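Long-range contact in terminal oxygenase component of carbazole (Janthinobacterium sp., PDB 7BUG), which forms the oxygenase part of carbazole 1,9a-dioxygenase, which adds dioxygen at the angular C-9a and adjacent C-1 positions of carbazole: residues 65-76 against 88-99. Numbering follows the deposited sequence.
With FES (Fe2/s2 (inorganic) cluster), chain D.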
# COMPACT_ATOMS: atom_id res chain seq x y z
N LEU A 65 6.47 8.99 28.19
CA LEU A 65 6.02 7.59 28.35
C LEU A 65 5.85 7.00 26.97
O LEU A 65 5.47 7.73 26.04
CB LEU A 65 4.64 7.53 29.02
CG LEU A 65 4.58 7.57 30.52
CD1 LEU A 65 3.14 7.72 30.94
CD2 LEU A 65 5.19 6.29 31.11
N LYS A 66 6.15 5.74 26.83
CA LYS A 66 5.80 5.05 25.57
C LYS A 66 4.28 5.10 25.41
O LYS A 66 3.55 4.73 26.30
CB LYS A 66 6.38 3.65 25.51
CG LYS A 66 5.95 2.90 24.26
CD LYS A 66 6.84 1.68 24.08
CE LYS A 66 8.24 2.03 23.66
NZ LYS A 66 8.95 0.87 23.10
N ASP A 67 3.82 5.47 24.23
CA ASP A 67 2.38 5.54 23.92
C ASP A 67 1.89 4.17 23.47
O ASP A 67 1.53 3.99 22.29
CB ASP A 67 2.17 6.62 22.88
CG ASP A 67 0.71 6.93 22.57
OD1 ASP A 67 -0.18 6.57 23.38
OD2 ASP A 67 0.49 7.62 21.54
N ARG A 68 1.94 3.19 24.35
CA ARG A 68 1.56 1.78 24.02
C ARG A 68 1.24 1.13 25.36
O ARG A 68 2.20 0.85 26.14
CB ARG A 68 2.62 1.02 23.27
CG ARG A 68 2.11 -0.35 22.81
CD ARG A 68 3.07 -1.16 21.95
NE ARG A 68 4.20 -1.42 22.79
CZ ARG A 68 5.44 -1.67 22.37
NH1 ARG A 68 5.71 -1.78 21.09
NH2 ARG A 68 6.40 -1.80 23.25
N CYS A 69 -0.04 0.94 25.66
CA CYS A 69 -0.45 0.29 26.92
C CYS A 69 0.20 -1.10 27.04
O CYS A 69 0.24 -1.85 26.07
CB CYS A 69 -1.96 0.23 27.01
SG CYS A 69 -2.51 -0.32 28.65
N LEU A 70 0.64 -1.47 28.25
CA LEU A 70 1.20 -2.82 28.53
C LEU A 70 0.17 -3.93 28.33
O LEU A 70 0.55 -5.08 28.13
CB LEU A 70 1.68 -2.85 29.97
CG LEU A 70 2.87 -1.98 30.29
CD1 LEU A 70 3.28 -2.16 31.76
CD2 LEU A 70 4.04 -2.18 29.36
N HIS A 71 -1.11 -3.63 28.47
CA HIS A 71 -2.18 -4.64 28.52
C HIS A 71 -2.47 -5.17 27.10
O HIS A 71 -2.06 -6.28 26.75
CB HIS A 71 -3.38 -4.00 29.24
CG HIS A 71 -4.54 -4.89 29.33
ND1 HIS A 71 -5.82 -4.38 29.20
CD2 HIS A 71 -4.64 -6.22 29.52
CE1 HIS A 71 -6.69 -5.37 29.34
NE2 HIS A 71 -5.95 -6.55 29.56
N ARG A 72 -3.19 -4.38 26.29
CA ARG A 72 -3.59 -4.81 24.92
C ARG A 72 -2.90 -3.95 23.85
O ARG A 72 -3.27 -4.03 22.67
CB ARG A 72 -5.12 -4.83 24.76
CG ARG A 72 -5.84 -5.69 25.79
CD ARG A 72 -5.46 -7.16 25.86
NE ARG A 72 -5.61 -7.80 24.56
CZ ARG A 72 -6.72 -8.28 24.04
NH1 ARG A 72 -7.82 -8.31 24.77
NH2 ARG A 72 -6.69 -8.79 22.84
N GLY A 73 -1.93 -3.13 24.21
CA GLY A 73 -1.05 -2.45 23.24
C GLY A 73 -1.70 -1.34 22.46
O GLY A 73 -1.20 -0.99 21.38
N VAL A 74 -2.75 -0.77 22.99
CA VAL A 74 -3.37 0.42 22.37
C VAL A 74 -2.52 1.66 22.62
O VAL A 74 -1.82 1.75 23.62
CB VAL A 74 -4.81 0.63 22.83
CG1 VAL A 74 -5.71 -0.57 22.52
CG2 VAL A 74 -4.90 1.04 24.31
N GLN A 75 -2.61 2.65 21.76
CA GLN A 75 -2.10 4.01 22.08
C GLN A 75 -3.03 4.63 23.14
O GLN A 75 -4.24 4.78 22.91
CB GLN A 75 -2.00 4.84 20.82
CG GLN A 75 -0.74 4.50 20.03
CD GLN A 75 -0.65 5.31 18.75
OE1 GLN A 75 -1.03 4.82 17.66
NE2 GLN A 75 -0.17 6.54 18.85
N LEU A 76 -2.47 5.03 24.26
CA LEU A 76 -3.24 5.77 25.28
C LEU A 76 -3.74 7.07 24.65
O LEU A 76 -4.80 7.56 25.07
CB LEU A 76 -2.37 6.03 26.50
CG LEU A 76 -2.20 4.82 27.41
CD1 LEU A 76 -1.09 4.01 26.86
CD2 LEU A 76 -1.96 5.28 28.83
N ILE A 88 -1.43 8.95 34.12
CA ILE A 88 -2.34 8.83 32.95
C ILE A 88 -3.03 7.47 33.08
O ILE A 88 -2.35 6.50 33.49
CB ILE A 88 -1.61 9.01 31.59
CG1 ILE A 88 -2.58 8.92 30.40
CG2 ILE A 88 -0.43 8.08 31.47
CD1 ILE A 88 -2.01 9.42 29.07
N THR A 89 -4.31 7.41 32.71
CA THR A 89 -5.14 6.21 32.80
C THR A 89 -5.44 5.78 31.36
O THR A 89 -6.05 6.60 30.62
CB THR A 89 -6.42 6.52 33.60
OG1 THR A 89 -6.00 6.83 34.93
CG2 THR A 89 -7.42 5.39 33.58
N CYS A 90 -5.10 4.57 31.00
CA CYS A 90 -5.50 4.05 29.67
C CYS A 90 -7.02 4.10 29.58
O CYS A 90 -7.73 3.72 30.54
CB CYS A 90 -4.97 2.64 29.48
SG CYS A 90 -5.41 2.00 27.85
N TRP A 91 -7.53 4.51 28.44
CA TRP A 91 -8.98 4.64 28.19
C TRP A 91 -9.69 3.29 28.11
O TRP A 91 -10.93 3.29 28.15
CB TRP A 91 -9.18 5.44 26.91
CG TRP A 91 -8.44 4.86 25.76
CD1 TRP A 91 -7.18 5.22 25.33
CD2 TRP A 91 -8.86 3.77 24.92
NE1 TRP A 91 -6.82 4.45 24.26
CE2 TRP A 91 -7.79 3.53 24.01
CE3 TRP A 91 -9.99 2.97 24.85
CZ2 TRP A 91 -7.87 2.54 23.02
CZ3 TRP A 91 -10.05 1.96 23.90
CH2 TRP A 91 -8.99 1.75 23.01
N TYR A 92 -8.96 2.19 27.95
CA TYR A 92 -9.61 0.91 27.61
C TYR A 92 -10.03 0.19 28.90
O TYR A 92 -11.21 -0.08 29.07
CB TYR A 92 -8.71 0.11 26.69
CG TYR A 92 -9.38 -0.93 25.81
CD1 TYR A 92 -10.72 -1.24 25.89
CD2 TYR A 92 -8.60 -1.68 24.94
CE1 TYR A 92 -11.31 -2.20 25.08
CE2 TYR A 92 -9.15 -2.69 24.15
CZ TYR A 92 -10.51 -2.95 24.22
OH TYR A 92 -11.13 -3.90 23.43
N HIS A 93 -9.05 -0.19 29.73
CA HIS A 93 -9.35 -0.92 30.99
C HIS A 93 -8.76 -0.16 32.16
O HIS A 93 -8.64 -0.74 33.21
CB HIS A 93 -8.90 -2.38 30.97
CG HIS A 93 -9.18 -3.07 29.69
ND1 HIS A 93 -8.34 -2.98 28.59
CD2 HIS A 93 -10.18 -3.92 29.35
CE1 HIS A 93 -8.87 -3.70 27.61
NE2 HIS A 93 -9.99 -4.30 28.05
N ALA A 94 -8.37 1.07 31.96
CA ALA A 94 -7.99 1.98 33.07
C ALA A 94 -6.74 1.52 33.82
O ALA A 94 -6.56 1.96 35.01
CB ALA A 94 -9.14 2.21 34.02
N TRP A 95 -5.82 0.81 33.18
CA TRP A 95 -4.45 0.70 33.72
C TRP A 95 -3.86 2.09 33.84
O TRP A 95 -3.86 2.89 32.90
CB TRP A 95 -3.56 -0.21 32.89
CG TRP A 95 -3.93 -1.65 32.91
CD1 TRP A 95 -5.17 -2.22 33.01
CD2 TRP A 95 -3.00 -2.72 32.76
NE1 TRP A 95 -5.06 -3.59 32.96
CE2 TRP A 95 -3.75 -3.92 32.79
CE3 TRP A 95 -1.62 -2.77 32.56
CZ2 TRP A 95 -3.14 -5.16 32.62
CZ3 TRP A 95 -1.02 -4.01 32.44
CH2 TRP A 95 -1.78 -5.18 32.48
N THR A 96 -3.36 2.45 35.02
CA THR A 96 -2.92 3.81 35.34
C THR A 96 -1.42 3.81 35.65
O THR A 96 -0.96 3.02 36.51
CB THR A 96 -3.72 4.33 36.53
OG1 THR A 96 -5.10 4.35 36.11
CG2 THR A 96 -3.28 5.71 36.95
N TYR A 97 -0.70 4.72 34.99
CA TYR A 97 0.77 4.79 35.02
C TYR A 97 1.22 6.14 35.58
O TYR A 97 0.64 7.18 35.30
CB TYR A 97 1.33 4.60 33.62
CG TYR A 97 0.84 3.34 32.94
CD1 TYR A 97 1.53 2.15 33.09
CD2 TYR A 97 -0.23 3.37 32.06
CE1 TYR A 97 1.15 1.01 32.43
CE2 TYR A 97 -0.64 2.23 31.40
CZ TYR A 97 0.07 1.05 31.57
OH TYR A 97 -0.33 -0.03 30.82
N ARG A 98 2.28 6.11 36.37
CA ARG A 98 2.96 7.36 36.79
C ARG A 98 3.81 7.89 35.64
O ARG A 98 4.63 7.14 35.12
CB ARG A 98 3.79 7.09 38.03
CG ARG A 98 2.94 6.66 39.22
CD ARG A 98 3.77 6.90 40.47
NE ARG A 98 4.83 5.95 40.56
CZ ARG A 98 4.92 4.96 41.45
NH1 ARG A 98 3.95 4.76 42.35
NH2 ARG A 98 5.98 4.17 41.46
N TRP A 99 3.70 9.17 35.32
CA TRP A 99 4.60 9.81 34.35
C TRP A 99 6.04 9.69 34.83
O TRP A 99 6.93 9.60 34.00
CB TRP A 99 4.20 11.26 34.14
CG TRP A 99 2.92 11.45 33.39
CD1 TRP A 99 1.66 11.67 33.88
CD2 TRP A 99 2.81 11.42 31.95
NE1 TRP A 99 0.78 11.79 32.84
CE2 TRP A 99 1.46 11.68 31.65
CE3 TRP A 99 3.71 11.26 30.89
CZ2 TRP A 99 0.96 11.68 30.34
CZ3 TRP A 99 3.22 11.31 29.60
CH2 TRP A 99 1.89 11.60 29.32
FE1 FES D . -4.84 -0.20 28.25
FE2 FES D . -6.33 -2.43 28.63
S1 FES D . -5.87 -0.82 30.11
S2 FES D . -5.33 -1.78 26.73
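Cys69 and Cys90 hold FE1 of the [2Fe-2S] cluster from the two segments, while His71 and His93 hold FE2, each through ND1 at 2.1 Å. The imidazoles stand nearly perpendicular (80°), the edge of His71 toward the face of His93. Trp95 covers one face of the His71 imidazole in an offset stack, and Arg72 CG the opposite one. His71 CB sits over the six-membered ring of Trp95, 3.5 Å from its centroid. CG anti to the backbone N (chi1 178°) carries the His71 ring to the iron. Trp95 CD1 lies 3.3 Å from cluster S1; an alanine in place of Trp95 would probably strip the cover from that face of His71 and from S1. Tyr97 OH accepts a hydrogen bond from Leu70 N (3.1 Å) and lies 3.1 Å from Cys69 SG; Trp91 NE1 gives a nearly straight hydrogen bond (174°) to Gln75 O. Packing is tight again where Leu65 CD1 rests on the face of Trp99, 3.6 Å from Ile88 CG2. The looser side holds the partly exposed Leu70, Gln75 and, at the rim, Arg98. Asp359 and Asp180 of a neighbouring subunit hydrogen-bond to NE2 of His71 and His93, respectively. Two loops, each supplying one cysteine and one histidine, make the Rieske cluster-binding site.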